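Local coordinates for BPT4 GENE 59 helicase assembly protein (Enterobacteria phage T4, PDB 1C1K) that loads the replicative helicase onto fork DNA covered by single-stranded DNA-binding protein, and helps coordinate leading- and lagging-strand synthesis, at residues A72-S77 and V97-Y102; G10-D15 and Y66-L71; S18-Y23 and Y57-L62; I2-P7 and K191-I196. One frame throughout, in Å; residues are numbered along the deposited sequence.

Interaction 1: residues A72-S77 and V97-Y102; sequences ALIFIS and VFYREY
Two helices of the N-terminal family region cross at nearly a right angle where I74 meets Y99. The axes of segments 72-77 and 97-102 pass 8.9 Å apart, at 95°. This same pair has the nearest backbones. The central contact is a CH-pi interaction. The CG1 methylene of I74 stands over the middle of the Y99 ring, 3.4 Å from its centroid and only 10° off the ring normal. Y99 holds CG anti to its backbone N (chi1 153°), which swings the ring in front of I74 and lays it across that side chain. L73 reaches the rim of the ring instead, with L73 CB 3.7 Å from Y99 CE1.

S77 packs one turn further along the helix, against F98, Y99 and Y102. S77 OG lies 3.9 Å from Y99 CB, near the plane of the Y99 ring. The hydroxyl turns back to its own helix, where L73 O and I74 O compete for its one proton. S77 CB packs at 3.6 Å on Y102 CD2. The backbone oxygen of S77 meets F98 too, with S77 O 3.3 Å from F98 CE2. The phenol end of Y102 leaves the contact and bonds to E159.

The crossing is largely buried, and its packing is mostly apolar. F98 continues along helix 68-81 onto N78 and A81, and Y99 also touches E70. Away from this crossing, F75 packs on V19, L22 and I26 of helix 16-30, and I76 packs on Y193 and I196 of helix 181-196.

Interaction 2: residues G10-D15 and Y66-L71; sequences GERYID and YKLKEL
E11 lies obliquely across two lysines and engages one with each carboxylate oxygen. K69 NZ meets E11 OE2 at 2.6 Å on its syn lone pair. K67 NZ is 3.1 Å from E11 OE1 and comes from above the carboxylate, 37° out of its plane. The two salt bridges form one network and probably hold the carboxylate in its rotation. K69 reaches it with an extended chain. K67 bends near its end and also donates to E11 O at 3.0 Å. A water joins E11 OE1 to K69 NZ.

Y13 crosses the aliphatic part of K67, with Y13 OH 3.4 Å from K67 CG. A second water ties this phenol oxygen to E70 OE1.

Beneath these side chains is the start of helix 68-81, with K67 at the N-cap. First-turn N-H groups have no acceptor within their own helix, and here the loop supplies two. K69 N donates to G10 O at 2.8 Å, in the carbonyl plane. L68 N donates to R12 O at 2.8 Å, nearly in line with the carbonyl bond. E70 turns back to the N-cap residue: E70 OE1 accepts K67 N at 2.8 Å, through its anti lone pair and in a nearly straight 171° bond.

I14 and L71 reach toward each other tip to tip, their CD1 atoms 3.9 Å apart. R12 runs alongside L68, pointing the same way. Its guanidinium is held by carbonyls of the same loop, A8 and G9.

Interaction 3: residues S18-Y23 and Y57-L62; sequences SVYKLY and YFFQKL
In Y20 the ring carbon CG stands opposite the backbone N (chi1 163°), while F59 keeps CG beside its own N (chi1 -55°), and these turns bring the two rings together. The result is a T-shaped (edge-to-face) pair at the crossing of helices 16-30 and 56-65. Y23 joins it to make an aromatic cluster. The edge of Y20 points at the face of F59, with centroids 5.4 Å apart and planes at 86°. Y20 CD1 touches F59 CZ at 4.0 Å, toward the rim of that face. Y20 CB lies over the same ring in a CH-pi contact, 4.2 Å from its centroid. The opposite face of F59 is covered by F58 of its own helix, so the ring is sandwiched.

Y23 meets F59 differently. The rings are oblique to each other, and Y23 CD2 comes within 3.7 Å of F59 CE2.

All five residues in touch are buried, and the contact is almost wholly apolar. F59 carries most of it from the helix 56-65 side. Around the cluster, Y50 meets the Y20 ring, F75 meets the Y23 ring and R53 touches F59. V19 also packs on L71 of helix 68-81. Beside the cluster, V19 CB rests 3.7 Å from F59 O, and V19 CG1 bridges two neighbours, lying 4.1 Å from both F59 CD2 and L62 CB.

Interaction 4: residues I2-P7 and K191-I196; sequences IKLRMP and KAYRKI
R5 N donates to I196 O, where strand 2-4 runs out across the end of segment 191-196. The strand and helix axes are at 98°, 9.1 Å apart at their closest. The bond is straight, 167° at the hydrogen, and the N-H points almost end-on at the carbonyl. Its modelled length, R5 N to I196 O, is very short at 2.5 Å, and the exact value is doubtful.

R5 packs its own side chain beside that carbonyl, with R5 CG 3.1 Å from I196 O. The chain then runs extended from CG to NE. This carries the guanidinium to the last carbonyls of the segment, with R5 NH1 2.6 Å from K195 O. The hydrogen bond of R5 NH1 to L197 O is weak. The backbone oxygen R5 O is buried here without a polar partner.

L4 works on the apolar side. Its CD1 touches Y193 CE1 at 3.5 Å, and the two side chains cross at about a right angle. The same methyl lies 4.2 Å from I196 CD1, which sits at the edge of the Y193 ring. Y193 OH bonds to E159. R194 forms salt bridges with D165 and D172, and K195 with D35.

Just beyond I196 the chain enters strand 197-199, which pairs with strand 2-4 through K3 and N198. The two strands form a two-stranded antiparallel sheet, and the R5 to I196 bond lies next to it along the chain.

Overall arrangement
Helix 68-81 links interactions 1 and 2, whose centres lie 14 Å apart. The loop at 10-15 meets its start, and helix 95-107 crosses it further on. The centres of interactions 2 and 3 lie 11 Å apart, and L71 packs against V19, L22 and L62 between them. F75 joins interaction 3 to interaction 1 in the same way. Interaction 4 brings the first residues against a helix of the C-terminal family region. M6 and P7 then carry the chain from there over A72 and L68, toward interactions 1 and 2. Interactions 3 and 4 do not touch; their nearest atoms are about 5 Å apart. A bound iridium ion lies about 10 Å from the K3 side chain.

Interaction 1: residues A72-S77 and V97-Y102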
# COMPACT_ATOMS: atom_id res chain seq x y z
N ALA A 72 -0.38 -14.05 -2.02
CA ALA A 72 0.30 -12.88 -1.48
C ALA A 72 -0.39 -11.60 -1.95
O ALA A 72 -0.63 -10.68 -1.16
CB ALA A 72 1.75 -12.87 -1.92
N LEU A 73 -0.70 -11.53 -3.24
CA LEU A 73 -1.36 -10.36 -3.83
C LEU A 73 -2.75 -10.14 -3.25
O LEU A 73 -3.16 -9.01 -3.00
CB LEU A 73 -1.44 -10.50 -5.35
CG LEU A 73 -0.12 -10.36 -6.10
CD1 LEU A 73 -0.36 -10.44 -7.60
CD2 LEU A 73 0.53 -9.05 -5.74
N ILE A 74 -3.49 -11.24 -3.03
CA ILE A 74 -4.82 -11.15 -2.46
C ILE A 74 -4.71 -10.48 -1.08
O ILE A 74 -5.44 -9.54 -0.77
CB ILE A 74 -5.46 -12.55 -2.27
CG1 ILE A 74 -5.94 -13.09 -3.62
CG2 ILE A 74 -6.63 -12.49 -1.29
CD1 ILE A 74 -6.18 -14.61 -3.62
N PHE A 75 -3.79 -10.97 -0.25
CA PHE A 75 -3.64 -10.41 1.08
C PHE A 75 -3.06 -9.00 1.09
O PHE A 75 -3.55 -8.15 1.83
CB PHE A 75 -2.81 -11.34 1.96
CG PHE A 75 -3.47 -12.68 2.19
CD1 PHE A 75 -2.72 -13.85 2.16
CD2 PHE A 75 -4.84 -12.77 2.40
CE1 PHE A 75 -3.33 -15.09 2.34
CE2 PHE A 75 -5.47 -14.00 2.57
CZ PHE A 75 -4.71 -15.17 2.54
N ILE A 76 -2.04 -8.75 0.27
CA ILE A 76 -1.43 -7.43 0.21
C ILE A 76 -2.43 -6.38 -0.27
O ILE A 76 -2.64 -5.36 0.39
CB ILE A 76 -0.19 -7.41 -0.72
CG1 ILE A 76 0.93 -8.26 -0.11
CG2 ILE A 76 0.31 -5.98 -0.90
CD1 ILE A 76 2.03 -8.61 -1.10
N SER A 77 -3.05 -6.62 -1.42
CA SER A 77 -4.02 -5.67 -1.96
C SER A 77 -5.09 -5.32 -0.94
O SER A 77 -5.41 -4.14 -0.73
CB SER A 77 -4.67 -6.21 -3.23
OG SER A 77 -5.50 -7.33 -2.96
N VAL A 97 -13.15 -10.46 -4.31
CA VAL A 97 -13.74 -9.46 -5.20
C VAL A 97 -12.81 -8.25 -5.22
O VAL A 97 -12.47 -7.74 -6.28
CB VAL A 97 -15.13 -9.03 -4.69
CG1 VAL A 97 -15.54 -7.73 -5.36
CG2 VAL A 97 -16.15 -10.11 -4.98
N PHE A 98 -12.40 -7.80 -4.03
CA PHE A 98 -11.52 -6.64 -3.92
C PHE A 98 -10.20 -6.86 -4.65
O PHE A 98 -9.70 -5.96 -5.31
CB PHE A 98 -11.26 -6.32 -2.45
CG PHE A 98 -10.50 -5.03 -2.25
CD1 PHE A 98 -11.18 -3.84 -2.02
CD2 PHE A 98 -9.11 -5.01 -2.32
CE1 PHE A 98 -10.50 -2.65 -1.87
CE2 PHE A 98 -8.41 -3.82 -2.18
CZ PHE A 98 -9.11 -2.63 -1.95
N TYR A 99 -9.64 -8.05 -4.51
CA TYR A 99 -8.38 -8.40 -5.14
C TYR A 99 -8.46 -8.37 -6.67
O TYR A 99 -7.56 -7.85 -7.34
CB TYR A 99 -7.94 -9.78 -4.67
CG TYR A 99 -7.07 -10.54 -5.65
CD1 TYR A 99 -5.71 -10.24 -5.77
CD2 TYR A 99 -7.59 -11.59 -6.39
CE1 TYR A 99 -4.89 -10.99 -6.61
CE2 TYR A 99 -6.78 -12.34 -7.23
CZ TYR A 99 -5.43 -12.03 -7.34
OH TYR A 99 -4.62 -12.81 -8.14
N ARG A 100 -9.52 -8.95 -7.22
CA ARG A 100 -9.68 -8.97 -8.67
C ARG A 100 -9.71 -7.54 -9.20
O ARG A 100 -9.10 -7.24 -10.23
CB ARG A 100 -10.97 -9.71 -9.04
CG ARG A 100 -10.85 -11.23 -8.96
CD ARG A 100 -12.03 -11.95 -9.61
NE ARG A 100 -13.20 -12.00 -8.74
CZ ARG A 100 -13.36 -12.85 -7.73
NH1 ARG A 100 -12.41 -13.74 -7.45
NH2 ARG A 100 -14.46 -12.82 -6.99
N GLU A 101 -10.39 -6.66 -8.49
CA GLU A 101 -10.48 -5.26 -8.91
C GLU A 101 -9.12 -4.57 -8.77
O GLU A 101 -8.76 -3.73 -9.60
CB GLU A 101 -11.52 -4.52 -8.07
CG GLU A 101 -12.54 -3.75 -8.90
CD GLU A 101 -12.09 -2.34 -9.23
OE1 GLU A 101 -12.21 -1.94 -10.41
OE2 GLU A 101 -11.61 -1.63 -8.32
N TYR A 102 -8.37 -4.92 -7.73
CA TYR A 102 -7.07 -4.30 -7.50
C TYR A 102 -5.93 -4.76 -8.42
O TYR A 102 -5.02 -3.97 -8.71
CB TYR A 102 -6.64 -4.50 -6.04
CG TYR A 102 -5.86 -3.33 -5.48
CD1 TYR A 102 -6.51 -2.19 -5.01
CD2 TYR A 102 -4.46 -3.37 -5.42
CE1 TYR A 102 -5.79 -1.11 -4.48
CE2 TYR A 102 -3.74 -2.29 -4.89
CZ TYR A 102 -4.41 -1.17 -4.43
OH TYR A 102 -3.70 -0.11 -3.87

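Interaction 2: residues G10-D15 and Y66-L71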
# COMPACT_ATOMS: atom_id res chain seq x y z
N GLY A 10 6.92 -18.27 -5.94
CA GLY A 10 5.54 -17.84 -6.11
C GLY A 10 4.61 -18.72 -6.91
O GLY A 10 3.40 -18.55 -6.80
N GLU A 11 5.13 -19.64 -7.71
CA GLU A 11 4.27 -20.51 -8.51
C GLU A 11 3.74 -21.70 -7.72
O GLU A 11 2.88 -22.43 -8.19
CB GLU A 11 5.02 -21.03 -9.74
CG GLU A 11 5.41 -19.95 -10.74
CD GLU A 11 4.21 -19.18 -11.25
OE1 GLU A 11 3.25 -19.81 -11.74
OE2 GLU A 11 4.23 -17.93 -11.15
N ARG A 12 4.26 -21.87 -6.51
CA ARG A 12 3.88 -22.99 -5.65
C ARG A 12 2.47 -22.97 -5.08
O ARG A 12 1.88 -21.92 -4.84
CB ARG A 12 4.80 -23.06 -4.43
CG ARG A 12 6.24 -23.44 -4.68
CD ARG A 12 6.99 -23.44 -3.35
NE ARG A 12 7.24 -22.08 -2.87
CZ ARG A 12 7.36 -21.74 -1.59
NH1 ARG A 12 7.26 -22.65 -0.63
NH2 ARG A 12 7.61 -20.48 -1.26
N TYR A 13 1.94 -24.17 -4.86
CA TYR A 13 0.64 -24.32 -4.21
C TYR A 13 1.01 -24.77 -2.80
O TYR A 13 1.97 -25.53 -2.61
CB TYR A 13 -0.21 -25.37 -4.92
CG TYR A 13 -0.76 -24.85 -6.24
CD1 TYR A 13 -0.14 -25.17 -7.44
CD2 TYR A 13 -1.85 -23.97 -6.27
CE1 TYR A 13 -0.58 -24.64 -8.65
CE2 TYR A 13 -2.30 -23.43 -7.48
CZ TYR A 13 -1.66 -23.77 -8.66
OH TYR A 13 -2.08 -23.24 -9.86
N ILE A 14 0.27 -24.27 -1.81
CA ILE A 14 0.53 -24.59 -0.41
C ILE A 14 -0.76 -25.02 0.28
O ILE A 14 -1.84 -24.94 -0.31
CB ILE A 14 1.14 -23.36 0.30
CG1 ILE A 14 0.16 -22.18 0.28
CG2 ILE A 14 2.44 -22.96 -0.41
CD1 ILE A 14 0.68 -20.93 0.98
N ASP A 15 -0.66 -25.49 1.52
CA ASP A 15 -1.86 -25.95 2.22
C ASP A 15 -2.60 -24.85 2.98
O ASP A 15 -2.15 -23.71 3.04
CB ASP A 15 -1.55 -27.16 3.13
CG ASP A 15 -0.60 -26.84 4.27
OD1 ASP A 15 -0.37 -25.65 4.58
OD2 ASP A 15 -0.09 -27.81 4.88
N TYR A 66 -5.41 -20.97 -5.42
CA TYR A 66 -4.40 -19.97 -5.74
C TYR A 66 -2.94 -20.29 -5.44
O TYR A 66 -2.63 -20.89 -4.41
CB TYR A 66 -4.76 -18.65 -5.05
CG TYR A 66 -6.14 -18.14 -5.42
CD1 TYR A 66 -7.24 -18.39 -4.59
CD2 TYR A 66 -6.35 -17.43 -6.60
CE1 TYR A 66 -8.52 -17.95 -4.94
CE2 TYR A 66 -7.62 -16.97 -6.95
CZ TYR A 66 -8.70 -17.24 -6.12
OH TYR A 66 -9.96 -16.82 -6.47
N LYS A 67 -2.06 -19.88 -6.35
CA LYS A 67 -0.63 -20.07 -6.18
C LYS A 67 -0.15 -19.07 -5.14
O LYS A 67 -0.84 -18.09 -4.85
CB LYS A 67 0.11 -19.82 -7.50
CG LYS A 67 -0.45 -20.55 -8.70
CD LYS A 67 0.13 -19.98 -9.99
CE LYS A 67 0.26 -21.04 -11.05
NZ LYS A 67 1.32 -22.04 -10.71
N LEU A 68 1.02 -19.32 -4.58
CA LEU A 68 1.58 -18.44 -3.56
C LEU A 68 1.61 -16.97 -3.97
O LEU A 68 1.22 -16.10 -3.18
CB LEU A 68 3.00 -18.90 -3.20
CG LEU A 68 3.78 -18.04 -2.20
CD1 LEU A 68 2.98 -17.88 -0.91
CD2 LEU A 68 5.14 -18.68 -1.92
N LYS A 69 2.05 -16.68 -5.19
CA LYS A 69 2.11 -15.30 -5.65
C LYS A 69 0.72 -14.66 -5.66
O LYS A 69 0.55 -13.49 -5.28
CB LYS A 69 2.73 -15.23 -7.05
CG LYS A 69 1.96 -15.97 -8.12
CD LYS A 69 2.66 -15.89 -9.48
CE LYS A 69 1.69 -16.18 -10.61
NZ LYS A 69 2.38 -16.26 -11.93
N GLU A 70 -0.29 -15.42 -6.08
CA GLU A 70 -1.66 -14.91 -6.11
C GLU A 70 -2.17 -14.69 -4.68
O GLU A 70 -2.82 -13.69 -4.38
CB GLU A 70 -2.56 -15.89 -6.86
CG GLU A 70 -2.15 -16.10 -8.32
CD GLU A 70 -2.96 -17.19 -9.02
OE1 GLU A 70 -3.05 -18.32 -8.50
OE2 GLU A 70 -3.50 -16.90 -10.11
N LEU A 71 -1.86 -15.63 -3.79
CA LEU A 71 -2.29 -15.53 -2.40
C LEU A 71 -1.67 -14.28 -1.77
O LEU A 71 -2.35 -13.52 -1.08
CB LEU A 71 -1.85 -16.77 -1.61
CG LEU A 71 -2.57 -18.08 -1.99
CD1 LEU A 71 -1.78 -19.28 -1.49
CD2 LEU A 71 -3.98 -18.07 -1.41
O HOH W 1 1.60 -18.59 -13.60
O HOH W 2 -3.78 -20.82 -9.51
O HOH W 3 -2.01 -22.90 -2.73

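Interaction 3: residues S18-Y23 and Y57-L62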
# COMPACT_ATOMS: atom_id res chain seq x y z
N SER A 18 -0.82 -23.03 5.81
CA SER A 18 0.23 -22.18 5.26
C SER A 18 -0.36 -20.89 4.72
O SER A 18 0.26 -19.83 4.82
CB SER A 18 1.00 -22.93 4.16
OG SER A 18 1.70 -24.03 4.72
N VAL A 19 -1.56 -20.97 4.15
CA VAL A 19 -2.22 -19.77 3.63
C VAL A 19 -2.54 -18.87 4.83
O VAL A 19 -2.37 -17.65 4.76
CB VAL A 19 -3.53 -20.13 2.88
CG1 VAL A 19 -4.31 -18.86 2.53
CG2 VAL A 19 -3.21 -20.89 1.61
N TYR A 20 -2.98 -19.48 5.92
CA TYR A 20 -3.29 -18.71 7.12
C TYR A 20 -2.03 -18.01 7.63
O TYR A 20 -2.08 -16.85 8.02
CB TYR A 20 -3.86 -19.61 8.22
CG TYR A 20 -3.82 -18.97 9.60
CD1 TYR A 20 -4.79 -18.05 9.98
CD2 TYR A 20 -2.82 -19.30 10.51
CE1 TYR A 20 -4.77 -17.47 11.25
CE2 TYR A 20 -2.78 -18.73 11.78
CZ TYR A 20 -3.76 -17.82 12.14
OH TYR A 20 -3.74 -17.27 13.41
N LYS A 21 -0.91 -18.73 7.64
CA LYS A 21 0.37 -18.17 8.10
C LYS A 21 0.78 -17.00 7.23
O LYS A 21 1.28 -15.98 7.73
CB LYS A 21 1.46 -19.24 8.07
CG LYS A 21 1.29 -20.32 9.12
CD LYS A 21 2.49 -21.25 9.16
CE LYS A 21 2.30 -22.34 10.19
NZ LYS A 21 3.23 -23.49 9.97
N LEU A 22 0.59 -17.14 5.92
CA LEU A 22 0.94 -16.06 5.00
C LEU A 22 0.09 -14.82 5.30
O LEU A 22 0.60 -13.71 5.36
CB LEU A 22 0.72 -16.51 3.55
CG LEU A 22 1.04 -15.47 2.47
CD1 LEU A 22 2.56 -15.29 2.35
CD2 LEU A 22 0.46 -15.92 1.13
N TYR A 23 -1.21 -15.02 5.48
CA TYR A 23 -2.10 -13.92 5.78
C TYR A 23 -1.68 -13.22 7.07
O TYR A 23 -1.58 -11.99 7.12
CB TYR A 23 -3.54 -14.42 5.93
CG TYR A 23 -4.42 -13.48 6.74
CD1 TYR A 23 -4.76 -12.22 6.25
CD2 TYR A 23 -4.91 -13.86 7.99
CE1 TYR A 23 -5.57 -11.35 7.00
CE2 TYR A 23 -5.70 -13.00 8.74
CZ TYR A 23 -6.03 -11.76 8.24
OH TYR A 23 -6.81 -10.91 8.99
N TYR A 57 -11.96 -22.65 7.12
CA TYR A 57 -12.38 -23.03 5.77
C TYR A 57 -11.96 -21.98 4.74
O TYR A 57 -11.69 -22.32 3.59
CB TYR A 57 -13.91 -23.18 5.71
CG TYR A 57 -14.65 -21.86 5.75
CD1 TYR A 57 -14.83 -21.10 4.59
CD2 TYR A 57 -15.08 -21.32 6.96
CE1 TYR A 57 -15.41 -19.84 4.65
CE2 TYR A 57 -15.67 -20.06 7.02
CZ TYR A 57 -15.83 -19.32 5.87
OH TYR A 57 -16.39 -18.07 5.94
N PHE A 58 -11.91 -20.71 5.14
CA PHE A 58 -11.56 -19.65 4.20
C PHE A 58 -10.16 -19.86 3.65
O PHE A 58 -9.92 -19.78 2.44
CB PHE A 58 -11.63 -18.28 4.91
CG PHE A 58 -11.21 -17.12 4.04
CD1 PHE A 58 -12.06 -16.63 3.05
CD2 PHE A 58 -9.98 -16.50 4.23
CE1 PHE A 58 -11.69 -15.53 2.26
CE2 PHE A 58 -9.60 -15.40 3.46
CZ PHE A 58 -10.46 -14.92 2.47
N PHE A 59 -9.23 -20.14 4.55
CA PHE A 59 -7.85 -20.35 4.16
C PHE A 59 -7.71 -21.66 3.38
O PHE A 59 -6.88 -21.76 2.47
CB PHE A 59 -6.97 -20.32 5.40
CG PHE A 59 -7.15 -19.05 6.21
CD1 PHE A 59 -8.01 -19.02 7.30
CD2 PHE A 59 -6.53 -17.87 5.81
CE1 PHE A 59 -8.26 -17.82 7.99
CE2 PHE A 59 -6.77 -16.67 6.48
CZ PHE A 59 -7.64 -16.64 7.57
N GLN A 60 -8.53 -22.64 3.73
CA GLN A 60 -8.50 -23.92 3.02
C GLN A 60 -8.94 -23.70 1.56
O GLN A 60 -8.26 -24.14 0.63
CB GLN A 60 -9.44 -24.93 3.69
CG GLN A 60 -9.68 -26.20 2.87
CD GLN A 60 -8.41 -26.99 2.61
OE1 GLN A 60 -8.22 -27.55 1.52
NE2 GLN A 60 -7.52 -27.03 3.60
N LYS A 61 -10.06 -23.00 1.36
CA LYS A 61 -10.53 -22.76 0.00
C LYS A 61 -9.50 -22.01 -0.84
O LYS A 61 -9.25 -22.37 -1.99
CB LYS A 61 -11.85 -21.99 0.03
CG LYS A 61 -13.06 -22.80 0.47
CD LYS A 61 -13.25 -24.03 -0.40
CE LYS A 61 -13.86 -23.67 -1.74
NZ LYS A 61 -14.35 -24.89 -2.45
N LEU A 62 -8.89 -20.97 -0.27
CA LEU A 62 -7.90 -20.22 -1.01
C LEU A 62 -6.71 -21.10 -1.40
O LEU A 62 -6.20 -21.00 -2.52
CB LEU A 62 -7.40 -19.03 -0.19
CG LEU A 62 -8.16 -17.71 -0.37
CD1 LEU A 62 -9.64 -17.92 -0.13
CD2 LEU A 62 -7.59 -16.67 0.59

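Interaction 4: residues I2-P7 and K191-I196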
# COMPACT_ATOMS: atom_id res chain seq x y z
N ILE A 2 8.33 0.32 -10.78
CA ILE A 2 7.85 -0.18 -9.51
C ILE A 2 7.42 -1.64 -9.60
O ILE A 2 6.71 -2.04 -10.51
CB ILE A 2 6.66 0.68 -9.00
CG1 ILE A 2 6.12 0.12 -7.68
CG2 ILE A 2 5.57 0.75 -10.06
CD1 ILE A 2 5.13 1.05 -6.98
N LYS A 3 7.88 -2.43 -8.63
CA LYS A 3 7.56 -3.85 -8.57
C LYS A 3 7.36 -4.24 -7.12
O LYS A 3 8.06 -3.76 -6.23
CB LYS A 3 8.71 -4.67 -9.15
CG LYS A 3 8.39 -5.32 -10.48
CD LYS A 3 7.76 -6.69 -10.28
CE LYS A 3 8.60 -7.78 -10.91
NZ LYS A 3 9.08 -8.78 -9.91
N LEU A 4 6.38 -5.11 -6.88
CA LEU A 4 6.10 -5.58 -5.53
C LEU A 4 7.06 -6.71 -5.21
O LEU A 4 7.27 -7.62 -6.02
CB LEU A 4 4.67 -6.13 -5.45
CG LEU A 4 3.53 -5.19 -5.07
CD1 LEU A 4 3.80 -4.59 -3.70
CD2 LEU A 4 3.38 -4.11 -6.13
N ARG A 5 7.67 -6.65 -4.03
CA ARG A 5 8.57 -7.71 -3.61
C ARG A 5 7.62 -8.85 -3.25
O ARG A 5 6.53 -8.62 -2.72
CB ARG A 5 9.38 -7.27 -2.39
CG ARG A 5 10.37 -6.15 -2.70
CD ARG A 5 11.20 -5.77 -1.49
NE ARG A 5 12.24 -4.81 -1.86
CZ ARG A 5 12.10 -3.49 -1.78
NH1 ARG A 5 10.96 -2.96 -1.34
NH2 ARG A 5 13.09 -2.69 -2.15
N MET A 6 8.01 -10.07 -3.57
CA MET A 6 7.15 -11.22 -3.31
C MET A 6 7.89 -12.39 -2.67
O MET A 6 9.11 -12.50 -2.76
CB MET A 6 6.51 -11.70 -4.62
CG MET A 6 5.72 -10.64 -5.36
SD MET A 6 4.06 -10.46 -4.68
CE MET A 6 3.39 -12.01 -5.09
N PRO A 7 7.14 -13.28 -2.00
CA PRO A 7 7.80 -14.43 -1.38
C PRO A 7 8.44 -15.28 -2.48
O PRO A 7 7.95 -15.29 -3.61
CB PRO A 7 6.66 -15.16 -0.67
CG PRO A 7 5.41 -14.66 -1.32
CD PRO A 7 5.70 -13.25 -1.74
N LYS A 191 4.49 3.10 5.38
CA LYS A 191 5.84 2.60 5.57
C LYS A 191 5.92 1.09 5.36
O LYS A 191 6.88 0.59 4.79
CB LYS A 191 6.35 2.98 6.96
CG LYS A 191 6.58 4.48 7.12
CD LYS A 191 7.53 4.77 8.28
CE LYS A 191 6.85 4.57 9.63
NZ LYS A 191 5.69 5.48 9.82
N ALA A 192 4.89 0.38 5.81
CA ALA A 192 4.87 -1.07 5.64
C ALA A 192 4.85 -1.44 4.16
O ALA A 192 5.61 -2.30 3.71
CB ALA A 192 3.67 -1.67 6.36
N TYR A 193 3.97 -0.78 3.40
CA TYR A 193 3.85 -1.05 1.97
C TYR A 193 5.13 -0.62 1.25
O TYR A 193 5.58 -1.27 0.30
CB TYR A 193 2.64 -0.29 1.41
CG TYR A 193 2.13 -0.74 0.04
CD1 TYR A 193 2.47 -1.99 -0.49
CD2 TYR A 193 1.31 0.09 -0.71
CE1 TYR A 193 2.00 -2.39 -1.74
CE2 TYR A 193 0.83 -0.30 -1.96
CZ TYR A 193 1.18 -1.54 -2.47
OH TYR A 193 0.71 -1.90 -3.71
N ARG A 194 5.73 0.47 1.71
CA ARG A 194 6.97 0.95 1.10
C ARG A 194 8.07 -0.11 1.19
O ARG A 194 8.92 -0.22 0.30
CB ARG A 194 7.41 2.26 1.77
CG ARG A 194 8.70 2.86 1.23
CD ARG A 194 8.95 4.27 1.80
NE ARG A 194 9.21 4.26 3.23
CZ ARG A 194 9.55 5.33 3.95
NH1 ARG A 194 9.68 6.52 3.37
NH2 ARG A 194 9.77 5.21 5.26
N LYS A 195 8.07 -0.90 2.26
CA LYS A 195 9.07 -1.94 2.45
C LYS A 195 8.99 -3.05 1.41
O LYS A 195 10.00 -3.61 1.00
CB LYS A 195 8.94 -2.55 3.85
CG LYS A 195 9.46 -1.65 4.96
CD LYS A 195 9.45 -2.35 6.31
CE LYS A 195 10.05 -1.44 7.38
NZ LYS A 195 11.10 -2.14 8.17
N ILE A 196 7.77 -3.37 0.96
CA ILE A 196 7.62 -4.43 -0.03
C ILE A 196 7.62 -3.91 -1.47
O ILE A 196 7.61 -4.69 -2.41
CB ILE A 196 6.35 -5.27 0.23
CG1 ILE A 196 5.13 -4.37 0.37
CG2 ILE A 196 6.52 -6.10 1.49
CD1 ILE A 196 3.82 -5.14 0.48